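Local coordinates for centrosomal protein 120 (Oreochromis niloticus, PDB 6EWH), which probably supports centriole assembly and cilium formation at the centrosome, the chain here being its second C2 domain (C2B), at residues M30-V35 and R179-A184; Y64-N69 and A89-R94; A142-S147 and A175-R180. The protein carries 1 engineered substitution. All blocks are in the same frame, centred on the assembly; numbering follows the deposited sequence. Where two conformers were deposited one is given.

Interaction 1. Residues M30-V35 and R179-A184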
ATOM      1  N   MET A  30      20.247  -4.824  -6.830  1.00 27.14           N
ATOM      2  CA  MET A  30      18.977  -5.336  -6.325  1.00 25.45           C
ATOM      3  C   MET A  30      18.410  -4.445  -5.235  1.00 24.64           C
ATOM      4  O   MET A  30      19.130  -4.006  -4.334  1.00 26.14           O
ATOM      5  CB  MET A  30      19.166  -6.748  -5.772  1.00 28.31           C
ATOM      6  CG  MET A  30      19.550  -7.761  -6.840  1.00 32.98           C
ATOM      7  SD  MET A  30      18.458  -7.781  -8.280  1.00 34.62           S
ATOM      8  CE  MET A  30      16.858  -7.990  -7.505  1.00 28.01           C
ATOM      9  N   PHE A  31      17.101  -4.195  -5.327  1.00 24.09           N
ATOM     10  CA  PHE A  31      16.349  -3.399  -4.368  1.00 22.48           C
ATOM     11  C   PHE A  31      15.084  -4.142  -3.967  1.00 22.19           C
ATOM     12  O   PHE A  31      14.595  -5.010  -4.694  1.00 23.61           O
ATOM     13  CB  PHE A  31      15.930  -2.054  -4.997  1.00 20.57           C
ATOM     14  CG  PHE A  31      17.096  -1.194  -5.405  1.00 24.62           C
ATOM     15  CD1 PHE A  31      17.712  -1.369  -6.644  1.00 25.47           C
ATOM     16  CD2 PHE A  31      17.593  -0.223  -4.549  1.00 24.35           C
ATOM     17  CE1 PHE A  31      18.795  -0.568  -7.019  1.00 25.86           C
ATOM     18  CE2 PHE A  31      18.680   0.561  -4.917  1.00 26.13           C
ATOM     19  CZ  PHE A  31      19.269   0.391  -6.146  1.00 26.78           C
ATOM     20  N   VAL A  32      14.536  -3.771  -2.812  1.00 22.46           N
ATOM     21  CA  VAL A  32      13.262  -4.300  -2.334  1.00 21.31           C
ATOM     22  C   VAL A  32      12.324  -3.123  -2.077  1.00 21.90           C
ATOM     23  O   VAL A  32      12.688  -2.177  -1.367  1.00 22.73           O
ATOM     24  CB  VAL A  32      13.430  -5.155  -1.063  1.00 22.85           C
ATOM     25  CG1 VAL A  32      12.078  -5.706  -0.616  1.00 24.24           C
ATOM     26  CG2 VAL A  32      14.408  -6.289  -1.328  1.00 25.42           C
ATOM     27  N   LEU A  33      11.134  -3.181  -2.663  1.00 22.09           N
ATOM     28  CA  LEU A  33      10.074  -2.205  -2.430  1.00 22.07           C
ATOM     29  C   LEU A  33       8.952  -2.926  -1.689  1.00 20.33           C
ATOM     30  O   LEU A  33       8.463  -3.961  -2.160  1.00 20.69           O
ATOM     31  CB  LEU A  33       9.577  -1.682  -3.769  1.00 21.38           C
ATOM     32  CG  LEU A  33       8.384  -0.732  -3.690  1.00 21.79           C
ATOM     33  CD1 LEU A  33       8.756   0.570  -2.964  1.00 23.83           C
ATOM     34  CD2 LEU A  33       7.907  -0.411  -5.105  1.00 24.51           C
ATOM     35  N   SER A  34       8.550  -2.400  -0.529  1.00 20.31           N
ATOM     36  CA  SER A  34       7.609  -3.115   0.318  0.82 20.28           C
ATOM     37  C   SER A  34       6.499  -2.199   0.804  1.00 20.88           C
ATOM     38  O   SER A  34       6.674  -0.984   0.967  1.00 22.29           O
ATOM     39  CB  SER A  34       8.282  -3.751   1.542  0.82 22.57           C
ATOM     40  OG  SER A  34       8.840  -2.767   2.380  0.82 22.74           O
ATOM     41  N   VAL A  35       5.340  -2.813   1.025  1.00 19.69           N
ATOM     42  CA  VAL A  35       4.156  -2.143   1.561  1.00 20.51           C
ATOM     43  C   VAL A  35       3.699  -2.944   2.771  1.00 20.26           C
ATOM     44  O   VAL A  35       3.522  -4.165   2.678  1.00 21.18           O
ATOM     45  CB  VAL A  35       3.027  -2.100   0.522  1.00 19.70           C
ATOM     46  CG1 VAL A  35       1.778  -1.426   1.123  1.00 21.55           C
ATOM     47  CG2 VAL A  35       3.478  -1.368  -0.725  1.00 21.77           C
ATOM     48  N   ARG A 179      14.631  -0.126  -0.173  1.00 23.84           N
ATOM     49  CA  ARG A 179      15.987  -0.333   0.318  1.00 25.39           C
ATOM     50  C   ARG A 179      16.776  -1.139  -0.700  1.00 24.50           C
ATOM     51  O   ARG A 179      16.206  -1.902  -1.484  1.00 25.09           O
ATOM     52  CB  ARG A 179      15.984  -1.061   1.670  1.00 25.65           C
ATOM     53  CG  ARG A 179      15.373  -2.446   1.617  1.00 25.33           C
ATOM     54  CD  ARG A 179      15.259  -3.054   3.003  1.00 32.87           C
ATOM     55  NE  ARG A 179      14.661  -4.385   2.942  1.00 30.77           N
ATOM     56  CZ  ARG A 179      15.316  -5.488   2.603  1.00 30.92           C
ATOM     57  NH1 ARG A 179      16.604  -5.439   2.289  1.00 30.99           N
ATOM     58  NH2 ARG A 179      14.676  -6.652   2.571  1.00 40.89           N
ATOM     59  N   ARG A 180      18.093  -0.976  -0.669  1.00 24.15           N
ATOM     60  CA  ARG A 180      18.951  -1.939  -1.341  1.00 24.80           C
ATOM     61  C   ARG A 180      18.758  -3.294  -0.686  1.00 27.66           C
ATOM     62  O   ARG A 180      18.547  -3.394   0.526  1.00 27.98           O
ATOM     63  CB  ARG A 180      20.417  -1.524  -1.226  1.00 26.60           C
ATOM     64  CG  ARG A 180      20.807  -0.378  -2.136  1.00 24.49           C
ATOM     65  CD  ARG A 180      22.322  -0.185  -2.094  1.00 25.95           C
ATOM     66  NE  ARG A 180      22.834   0.889  -2.946  1.00 29.90           N
ATOM     67  CZ  ARG A 180      23.033   0.781  -4.258  1.00 33.17           C
ATOM     68  NH1 ARG A 180      22.748  -0.349  -4.888  1.00 36.91           N
ATOM     69  NH2 ARG A 180      23.524   1.810  -4.944  1.00 35.82           N
ATOM     70  N   GLU A 181      18.800  -4.342  -1.500  1.00 25.08           N
ATOM     71  CA  GLU A 181      18.504  -5.665  -0.978  1.00 28.61           C
ATOM     72  C   GLU A 181      19.483  -6.066   0.116  1.00 36.12           C
ATOM     73  O   GLU A 181      19.095  -6.745   1.078  1.00 35.49           O
ATOM     74  CB  GLU A 181      18.513  -6.679  -2.116  1.00 31.45           C
ATOM     75  CG  GLU A 181      18.087  -8.063  -1.677  1.00 34.08           C
ATOM     76  CD  GLU A 181      17.655  -8.899  -2.846  1.00 31.63           C
ATOM     77  OE1 GLU A 181      18.531  -9.290  -3.647  1.00 33.59           O
ATOM     78  OE2 GLU A 181      16.439  -9.151  -2.964  1.00 37.02           O
ATOM     79  N   GLU A 182      20.737  -5.633   0.005  1.00 33.46           N
ATOM     80  CA  GLU A 182      21.753  -5.953   0.998  1.00 40.60           C
ATOM     81  C   GLU A 182      21.735  -5.028   2.215  1.00 44.28           C
ATOM     82  O   GLU A 182      22.522  -5.243   3.143  1.00 44.79           O
ATOM     83  CB  GLU A 182      23.140  -5.973   0.349  1.00 42.20           C
ATOM     84  CG  GLU A 182      23.702  -4.604  -0.008  1.00 40.59           C
ATOM     85  CD  GLU A 182      23.270  -4.110  -1.377  1.00 45.34           C
ATOM     86  OE1 GLU A 182      22.287  -4.647  -1.935  1.00 38.74           O
ATOM     87  OE2 GLU A 182      23.928  -3.185  -1.903  1.00 55.03           O
ATOM     88  N   VAL A 183      20.864  -4.022   2.245  1.00 37.08           N
ATOM     89  CA  VAL A 183      20.742  -3.115   3.379  1.00 31.69           C
ATOM     90  C   VAL A 183      19.542  -3.566   4.195  1.00 35.77           C
ATOM     91  O   VAL A 183      18.401  -3.485   3.731  1.00 35.81           O
ATOM     92  CB  VAL A 183      20.609  -1.654   2.929  1.00 32.89           C
ATOM     93  CG1 VAL A 183      20.297  -0.753   4.117  1.00 33.05           C
ATOM     94  CG2 VAL A 183      21.886  -1.207   2.248  1.00 32.72           C
ATOM     95  N   ALA A 184      19.805  -4.049   5.407  1.00 36.24           N
ATOM     96  CA  ALA A 184      18.758  -4.587   6.256  1.00 43.90           C
ATOM     97  C   ALA A 184      17.777  -3.501   6.669  1.00 41.28           C
ATOM     98  O   ALA A 184      18.143  -2.342   6.880  1.00 46.60           O
ATOM     99  CB  ALA A 184      19.367  -5.219   7.506  1.00 48.15           C
TER
HETATM  100  O   HOH W   1      21.712  -2.913  -4.140  1.00 31.06           O
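Arg179 holds CG between its backbone N and carbonyl carbon (chi1 62°), and its extended chain then carries the guanidinium alongside Val32, whose CG2 lies over one face, with NH2 of Arg179 3.9 Å from CG2 of Val32. Arg180 instead turns CG anti to its carbonyl carbon, which lays its aliphatic part beside the Phe31 ring: CG of Arg180 is 3.6 Å from CE2 of Phe31. Farther out the ring meets one face of the Arg180 guanidinium, off-centre, with the two planes 30° apart. Glu181 lies side by side with Met30, its OE1 3.4 Å from Met30 CB, while OE2 forms a salt bridge with Arg92. Backbone bonds fix the register. Val32 N donates to Arg179 O at 2.8 Å, Arg179 N returns a bond to Val32 O, and Glu181 N reaches Met30 O at 2.9 Å from above the carbonyl plane. A water also donates to Met30 O and to Glu182 OE1 while accepting from Arg180 NH1, so strand and turn share a bridge. Arg180 is also tied by salt bridges to Asp139 and Asp29. Inside 179-184, Arg179 NH1 donates to Val183 O at 3.0 Å, with weak bonds to the carbonyls of Arg180 and Glu181, and so gathers the turn around one guanidinium corner. Val183 N closes that turn on Arg180 O. Leu100 of helix 97-105 also packs on Phe31. This is an antiparallel pairing of strands 29-41 and 171-180, the latter running out into a type I beta turn, at one end of the C2 beta-sandwich.

Interaction 2. Residues Y64-N69 and A89-R94; sequences YSLLGN and ASVRIR
Leu66 O takes two donors from Asn69: the backbone N, and ND2 of the side chain at 2.9 Å. The ND2 bond is nearly straight on to the carbonyl and lies in the amide plane of Asn69, which fixes how that amide is turned. With the amide held there, ND2 rests 3.8 Å from Val91 CG1. A leucine in place of Asn69 has no amide to give, and would probably leave Leu66 O with only the backbone one of these two donors and the side chain freer to turn away from Val91. The backbone bond from Asn69 N, with its return from Leu66 N to Asn69 O, closes a type I' turn from Leu66 to Asn69, in the tight hairpin joining strands 60-66 and 69-72; this hairpin belongs to one sheet of the C2 sandwich and strand 87-95 to the other, and their facing side chains meet without a hydrogen bond between the segments. Leu66 CD2 touches both methyls of Val91, CG1 and CG2, at 4.0 Å, the two side chains lying aslant. Leu67 and Ile93 cross at about a right angle, CD1 of Leu67 lying 3.7 Å from CD1 of Ile93, where Phe103 and Leu100 of helix 97-105 join in. At the other end, Tyr64 OH meets Ala89 CB at 3.3 Å, the ring swung across by CG set between backbone N and carbonyl carbon (chi1 53°).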
ATOM      1  N   TYR A  64      -4.248  -4.162  -3.136  1.00 23.05           N
ATOM      2  CA  TYR A  64      -3.584  -3.123  -3.906  1.00 24.46           C
ATOM      3  C   TYR A  64      -2.759  -3.755  -5.005  1.00 23.11           C
ATOM      4  O   TYR A  64      -2.417  -4.939  -4.952  1.00 25.17           O
ATOM      5  CB  TYR A  64      -2.718  -2.207  -3.040  1.00 23.41           C
ATOM      6  CG  TYR A  64      -1.720  -2.919  -2.162  1.00 22.27           C
ATOM      7  CD1 TYR A  64      -2.079  -3.335  -0.890  1.00 23.08           C
ATOM      8  CD2 TYR A  64      -0.412  -3.136  -2.589  1.00 26.52           C
ATOM      9  CE1 TYR A  64      -1.157  -3.983  -0.064  1.00 23.19           C
ATOM     10  CE2 TYR A  64       0.502  -3.756  -1.778  1.00 22.63           C
ATOM     11  CZ  TYR A  64       0.136  -4.179  -0.523  1.00 22.64           C
ATOM     12  OH  TYR A  64       1.045  -4.816   0.289  1.00 23.41           O
ATOM     13  N   SER A  65      -2.453  -2.941  -6.012  1.00 24.34           N
ATOM     14  CA  SER A  65      -1.581  -3.329  -7.106  1.00 24.20           C
ATOM     15  C   SER A  65      -0.219  -2.684  -6.874  1.00 26.42           C
ATOM     16  O   SER A  65      -0.118  -1.457  -6.803  1.00 32.22           O
ATOM     17  CB  SER A  65      -2.180  -2.840  -8.424  1.00 30.21           C
ATOM     18  OG  SER A  65      -1.365  -3.223  -9.508  1.00 33.44           O
ATOM     19  N   LEU A  66       0.820  -3.510  -6.746  1.00 26.63           N
ATOM     20  CA  LEU A  66       2.180  -3.028  -6.521  1.00 28.93           C
ATOM     21  C   LEU A  66       2.999  -3.384  -7.754  1.00 25.29           C
ATOM     22  O   LEU A  66       3.283  -4.562  -7.995  1.00 26.68           O
ATOM     23  CB  LEU A  66       2.778  -3.642  -5.253  1.00 29.04           C
ATOM     24  CG  LEU A  66       4.212  -3.206  -4.902  1.00 29.46           C
ATOM     25  CD1 LEU A  66       4.299  -1.723  -4.623  1.00 31.17           C
ATOM     26  CD2 LEU A  66       4.716  -3.984  -3.712  1.00 31.63           C
ATOM     27  N   LEU A  67       3.346  -2.367  -8.537  1.00 29.79           N
ATOM     28  CA  LEU A  67       4.045  -2.539  -9.813  1.00 31.08           C
ATOM     29  C   LEU A  67       3.403  -3.628 -10.678  1.00 33.37           C
ATOM     30  O   LEU A  67       4.073  -4.509 -11.221  1.00 32.39           O
ATOM     31  CB  LEU A  67       5.543  -2.779  -9.617  1.00 33.53           C
ATOM     32  CG  LEU A  67       6.315  -1.678  -8.890  1.00 39.47           C
ATOM     33  CD1 LEU A  67       7.807  -1.971  -8.920  1.00 41.47           C
ATOM     34  CD2 LEU A  67       6.020  -0.314  -9.468  1.00 52.20           C
ATOM     35  N   GLY A  68       2.077  -3.579 -10.782  1.00 32.14           N
ATOM     36  CA  GLY A  68       1.367  -4.538 -11.606  1.00 32.01           C
ATOM     37  C   GLY A  68       1.104  -5.886 -10.971  1.00 32.73           C
ATOM     38  O   GLY A  68       0.576  -6.780 -11.641  1.00 36.56           O
ATOM     39  N   ASN A  69       1.447  -6.066  -9.702  1.00 26.45           N
ATOM     40  CA  ASN A  69       1.172  -7.308  -8.991  1.00 26.83           C
ATOM     41  C   ASN A  69      -0.052  -7.127  -8.103  1.00 27.51           C
ATOM     42  O   ASN A  69      -0.076  -6.226  -7.263  1.00 29.32           O
ATOM     43  CB  ASN A  69       2.364  -7.682  -8.114  1.00 27.71           C
ATOM     44  CG  ASN A  69       3.596  -7.999  -8.925  1.00 27.90           C
ATOM     45  OD1 ASN A  69       3.727  -9.102  -9.446  1.00 33.01           O
ATOM     46  ND2 ASN A  69       4.491  -7.025  -9.060  1.00 29.26           N
ATOM     47  N   ALA A  89       3.968  -6.925   1.957  1.00 19.57           N
ATOM     48  CA  ALA A  89       4.197  -7.517   0.650  1.00 19.18           C
ATOM     49  C   ALA A  89       5.363  -6.776   0.035  1.00 20.64           C
ATOM     50  O   ALA A  89       5.456  -5.550   0.160  1.00 21.25           O
ATOM     51  CB  ALA A  89       2.980  -7.390  -0.279  1.00 24.20           C
ATOM     52  N   SER A  90       6.277  -7.506  -0.602  1.00 21.53           N
ATOM     53  CA  SER A  90       7.507  -6.933  -1.142  0.52 22.79           C
ATOM     54  C   SER A  90       7.746  -7.445  -2.555  1.00 22.96           C
ATOM     55  O   SER A  90       7.443  -8.599  -2.850  1.00 23.76           O
ATOM     56  CB  SER A  90       8.720  -7.375  -0.304  0.52 23.26           C
ATOM     57  OG  SER A  90       8.571  -7.068   1.074  0.52 25.36           O
ATOM     58  N   VAL A  91       8.332  -6.599  -3.400  1.00 22.15           N
ATOM     59  CA  VAL A  91       8.802  -7.001  -4.720  1.00 22.79           C
ATOM     60  C   VAL A  91      10.284  -6.692  -4.828  1.00 23.66           C
ATOM     61  O   VAL A  91      10.793  -5.739  -4.232  1.00 23.45           O
ATOM     62  CB  VAL A  91       8.014  -6.315  -5.861  1.00 25.38           C
ATOM     63  CG1 VAL A  91       6.571  -6.811  -5.874  1.00 26.41           C
ATOM     64  CG2 VAL A  91       8.072  -4.783  -5.725  1.00 24.60           C
ATOM     65  N   ARG A  92      10.983  -7.504  -5.614  1.00 23.04           N
ATOM     66  CA  ARG A  92      12.394  -7.285  -5.877  1.00 24.38           C
ATOM     67  C   ARG A  92      12.561  -6.538  -7.192  1.00 24.48           C
ATOM     68  O   ARG A  92      11.882  -6.832  -8.182  1.00 26.50           O
ATOM     69  CB  ARG A  92      13.149  -8.616  -5.947  1.00 25.06           C
ATOM     70  CG  ARG A  92      13.169  -9.367  -4.631  1.00 29.36           C
ATOM     71  CD  ARG A  92      13.843 -10.738  -4.816  1.00 31.59           C
ATOM     72  NE  ARG A  92      15.295 -10.609  -4.904  1.00 30.26           N
ATOM     73  CZ  ARG A  92      16.076 -11.383  -5.650  1.00 31.58           C
ATOM     74  NH1 ARG A  92      15.544 -12.329  -6.410  1.00 38.45           N
ATOM     75  NH2 ARG A  92      17.387 -11.194  -5.640  1.00 33.01           N
ATOM     76  N   ILE A  93      13.474  -5.570  -7.197  1.00 23.30           N
ATOM     77  CA  ILE A  93      13.702  -4.717  -8.357  1.00 24.94           C
ATOM     78  C   ILE A  93      15.194  -4.716  -8.662  1.00 26.44           C
ATOM     79  O   ILE A  93      16.019  -4.511  -7.763  1.00 26.95           O
ATOM     80  CB  ILE A  93      13.191  -3.284  -8.112  1.00 24.11           C
ATOM     81  CG1 ILE A  93      11.687  -3.280  -7.861  1.00 24.47           C
ATOM     82  CG2 ILE A  93      13.512  -2.388  -9.306  1.00 28.82           C
ATOM     83  CD1 ILE A  93      11.168  -1.982  -7.284  1.00 25.57           C
ATOM     84  N   ARG A  94      15.541  -4.966  -9.919  1.00 29.62           N
ATOM     85  CA  ARG A  94      16.916  -4.836 -10.382  1.00 31.11           C
ATOM     86  C   ARG A  94      17.002  -3.527 -11.159  1.00 28.90           C
ATOM     87  O   ARG A  94      16.277  -3.338 -12.139  1.00 29.18           O
ATOM     88  CB  ARG A  94      17.295  -6.038 -11.248  1.00 31.08           C
ATOM     89  CG  ARG A  94      18.778  -6.125 -11.637  1.00 33.53           C
ATOM     90  CD  ARG A  94      19.035  -7.437 -12.365  1.00 38.81           C
ATOM     91  NE  ARG A  94      20.435  -7.614 -12.744  1.00 38.15           N
ATOM     92  CZ  ARG A  94      20.979  -7.128 -13.858  1.00 39.10           C
ATOM     93  NH1 ARG A  94      20.250  -6.424 -14.716  1.00 36.81           N
ATOM     94  NH2 ARG A  94      22.263  -7.352 -14.115  1.00 40.91           N
TER

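Interaction 3. Residues A142-S147 and A175-R180. Engineered in segment 142-147: Ser147 (natural residue Gly).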
ATOM      1  N   ALA A 142      17.591   2.073   4.590  1.00 29.01           N
ATOM      2  CA  ALA A 142      16.276   2.016   3.975  1.00 27.99           C
ATOM      3  C   ALA A 142      15.592   3.370   4.102  1.00 29.64           C
ATOM      4  O   ALA A 142      15.875   4.152   5.013  1.00 34.32           O
ATOM      5  CB  ALA A 142      15.424   0.949   4.665  1.00 27.93           C
ATOM      6  N   ALA A 143      14.699   3.657   3.158  1.00 26.02           N
ATOM      7  CA  ALA A 143      13.856   4.847   3.203  1.00 28.36           C
ATOM      8  C   ALA A 143      12.411   4.407   3.400  1.00 26.14           C
ATOM      9  O   ALA A 143      11.947   3.491   2.717  1.00 24.65           O
ATOM     10  CB  ALA A 143      13.967   5.631   1.894  1.00 30.14           C
ATOM     11  N   THR A 144      11.694   5.066   4.319  1.00 28.50           N
ATOM     12  CA  THR A 144      10.337   4.649   4.659  1.00 26.06           C
ATOM     13  C   THR A 144       9.429   5.858   4.820  1.00 27.93           C
ATOM     14  O   THR A 144       9.805   6.854   5.451  1.00 31.52           O
ATOM     15  CB  THR A 144      10.308   3.851   5.975  1.00 29.12           C
ATOM     16  OG1 THR A 144      11.069   2.653   5.821  1.00 30.69           O
ATOM     17  CG2 THR A 144       8.873   3.480   6.355  1.00 29.63           C
ATOM     18  N   VAL A 145       8.229   5.757   4.255  1.00 25.15           N
ATOM     19  CA  VAL A 145       7.137   6.678   4.546  1.00 26.92           C
ATOM     20  C   VAL A 145       6.111   5.889   5.338  1.00 27.04           C
ATOM     21  O   VAL A 145       5.606   4.869   4.862  1.00 26.69           O
ATOM     22  CB  VAL A 145       6.506   7.245   3.270  1.00 30.32           C
ATOM     23  CG1 VAL A 145       5.316   8.120   3.633  1.00 36.79           C
ATOM     24  CG2 VAL A 145       7.526   8.053   2.506  1.00 32.64           C
ATOM     25  N   GLU A 146       5.811   6.350   6.546  1.00 29.00           N
ATOM     26  CA  GLU A 146       4.863   5.671   7.412  1.00 27.24           C
ATOM     27  C   GLU A 146       3.846   6.708   7.849  1.00 29.37           C
ATOM     28  O   GLU A 146       4.226   7.793   8.297  1.00 36.14           O
ATOM     29  CB  GLU A 146       5.593   5.119   8.633  1.00 34.75           C
ATOM     30  CG  GLU A 146       4.778   4.168   9.474  1.00 46.43           C
ATOM     31  CD  GLU A 146       5.640   3.394  10.452  1.00 57.97           C
ATOM     32  OE1 GLU A 146       6.740   3.882  10.796  1.00 62.98           O
ATOM     33  OE2 GLU A 146       5.221   2.294  10.866  1.00 61.63           O
ATOM     34  N   SER A 147       2.564   6.404   7.688  1.00 25.76           N
ATOM     35  CA  SER A 147       1.557   7.379   8.074  1.00 29.18           C
ATOM     36  C   SER A 147       0.233   6.678   8.318  1.00 28.30           C
ATOM     37  O   SER A 147       0.049   5.499   8.004  1.00 26.23           O
ATOM     38  CB  SER A 147       1.411   8.476   7.014  1.00 37.16           C
ATOM     39  OG  SER A 147       0.685   9.578   7.531  1.00 49.02           O
ATOM     40  N   ALA A 175       3.064   1.563   5.915  1.00 22.11           N
ATOM     41  CA  ALA A 175       4.458   1.929   5.726  1.00 23.64           C
ATOM     42  C   ALA A 175       4.900   1.425   4.364  1.00 21.70           C
ATOM     43  O   ALA A 175       4.712   0.247   4.045  1.00 23.44           O
ATOM     44  CB  ALA A 175       5.339   1.297   6.807  1.00 25.82           C
ATOM     45  N   VAL A 176       5.476   2.309   3.561  1.00 22.44           N
ATOM     46  CA  VAL A 176       6.093   1.933   2.293  0.60 21.83           C
ATOM     47  C   VAL A 176       7.589   2.165   2.419  1.00 22.23           C
ATOM     48  O   VAL A 176       8.020   3.218   2.899  1.00 23.66           O
ATOM     49  CB  VAL A 176       5.501   2.708   1.101  0.60 24.57           C
ATOM     50  CG1 VAL A 176       4.031   2.352   0.916  0.60 25.23           C
ATOM     51  CG2 VAL A 176       5.681   4.217   1.279  0.60 23.65           C
ATOM     52  N   THR A 177       8.384   1.175   2.003  1.00 22.28           N
ATOM     53  CA  THR A 177       9.829   1.227   2.205  1.00 23.52           C
ATOM     54  C   THR A 177      10.563   0.840   0.928  1.00 22.98           C
ATOM     55  O   THR A 177      10.135  -0.055   0.198  1.00 22.70           O
ATOM     56  CB  THR A 177      10.226   0.264   3.348  1.00 23.93           C
ATOM     57  OG1 THR A 177       9.711   0.761   4.587  1.00 25.15           O
ATOM     58  CG2 THR A 177      11.749   0.121   3.477  1.00 26.75           C
ATOM     59  N   LEU A 178      11.659   1.538   0.651  1.00 22.43           N
ATOM     60  CA  LEU A 178      12.579   1.165  -0.416  1.00 23.04           C
ATOM     61  C   LEU A 178      13.959   0.969   0.192  1.00 23.71           C
ATOM     62  O   LEU A 178      14.407   1.792   0.991  1.00 24.90           O
ATOM     63  CB  LEU A 178      12.625   2.265  -1.475  1.00 23.76           C
ATOM     64  CG  LEU A 178      13.592   2.028  -2.637  1.00 24.27           C
ATOM     65  CD1 LEU A 178      13.146   0.846  -3.500  1.00 24.55           C
ATOM     66  CD2 LEU A 178      13.760   3.273  -3.479  1.00 26.84           C
ATOM     67  N   ARG A 179      14.631  -0.126  -0.173  1.00 23.84           N
ATOM     68  CA  ARG A 179      15.987  -0.333   0.318  1.00 25.39           C
ATOM     69  C   ARG A 179      16.776  -1.139  -0.700  1.00 24.50           C
ATOM     70  O   ARG A 179      16.206  -1.902  -1.484  1.00 25.09           O
ATOM     71  CB  ARG A 179      15.984  -1.061   1.670  1.00 25.65           C
ATOM     72  CG  ARG A 179      15.373  -2.446   1.617  1.00 25.33           C
ATOM     73  CD  ARG A 179      15.259  -3.054   3.003  1.00 32.87           C
ATOM     74  NE  ARG A 179      14.661  -4.385   2.942  1.00 30.77           N
ATOM     75  CZ  ARG A 179      15.316  -5.488   2.603  1.00 30.92           C
ATOM     76  NH1 ARG A 179      16.604  -5.439   2.289  1.00 30.99           N
ATOM     77  NH2 ARG A 179      14.676  -6.652   2.571  1.00 40.89           N
ATOM     78  N   ARG A 180      18.093  -0.976  -0.669  1.00 24.15           N
ATOM     79  CA  ARG A 180      18.951  -1.939  -1.341  1.00 24.80           C
ATOM     80  C   ARG A 180      18.758  -3.294  -0.686  1.00 27.66           C
ATOM     81  O   ARG A 180      18.547  -3.394   0.526  1.00 27.98           O
ATOM     82  CB  ARG A 180      20.417  -1.524  -1.226  1.00 26.60           C
ATOM     83  CG  ARG A 180      20.807  -0.378  -2.136  1.00 24.49           C
ATOM     84  CD  ARG A 180      22.322  -0.185  -2.094  1.00 25.95           C
ATOM     85  NE  ARG A 180      22.834   0.889  -2.946  1.00 29.90           N
ATOM     86  CZ  ARG A 180      23.033   0.781  -4.258  1.00 33.17           C
ATOM     87  NH1 ARG A 180      22.748  -0.349  -4.888  1.00 36.91           N
ATOM     88  NH2 ARG A 180      23.524   1.810  -4.944  1.00 35.82           N
TER
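Strands 143-147 and 175-180 run antiparallel, their axes 4.7 Å apart at closest approach and their directions 174° from one another, and two hydrogen-bonded pairs, Ala143 with Leu178 and Val145 with Val176, alternate with two non-hydrogen-bonded ones. Ala143 N donates to Leu178 O at 2.9 Å in an almost straight bond, and Leu178 N returns one to Ala143 O; Val145 and Val176 exchange the same two bonds. Between these rungs Thr144 and Thr177 face each other on the side of the sheet that also carries Glu146 and Ala175. Their hydroxyls are hydrogen-bonded, OG1 of Thr144 to OG1 of Thr177 at 2.6 Å. Both threonines hold OG1 anti to the carbonyl carbon (chi1 -63° and -68°), which turns the two oxygens inward from side chains that slant across one another. The methyls flank this bond: CG2 of Thr144 is 3.3 Å from Thr177 OG1. Next along, Glu146 lays its aliphatic CG 4.0 Å from Ala175 CB, and at the other end Ala142 CB rests 3.7 Å from Arg179 CB. On the reverse face the contact is apolar. Val176 CG2, set between its backbone N and carbonyl carbon, packs 3.7 Å from Val145 CB, and Leu131 of helix 128-133 lies against Ala143, Val145, Val176 and Leu178. The engineered Ser147 continues the strand through a backbone bond to Val174. Strand 143-150 is outermost in its sheet within the chain, and this pairing forms the antiparallel margin of one sheet of the C2 beta-sandwich.

How the interactions relate
Interactions 1 and 3 are strand pairings in the same mixed sheet and share Arg179 and Arg180 on strand 171-180, which is bonded to 29-41 along one margin and to 143-150 along the other. Interaction 2 differs in kind: it is mainly apolar packing between the two sheets, partly buried, and its strand 87-95 lies next to 29-41. Interaction 1 is a surface contact, rich in charge and bridged by water, whereas interaction 3, partly buried, separates a polar threonine face from an apolar one. The salt bridge of Glu181 OE2 with Arg92 NE, 2.7 Å, joins interactions 1 and 2; interactions 2 and 3 do not touch.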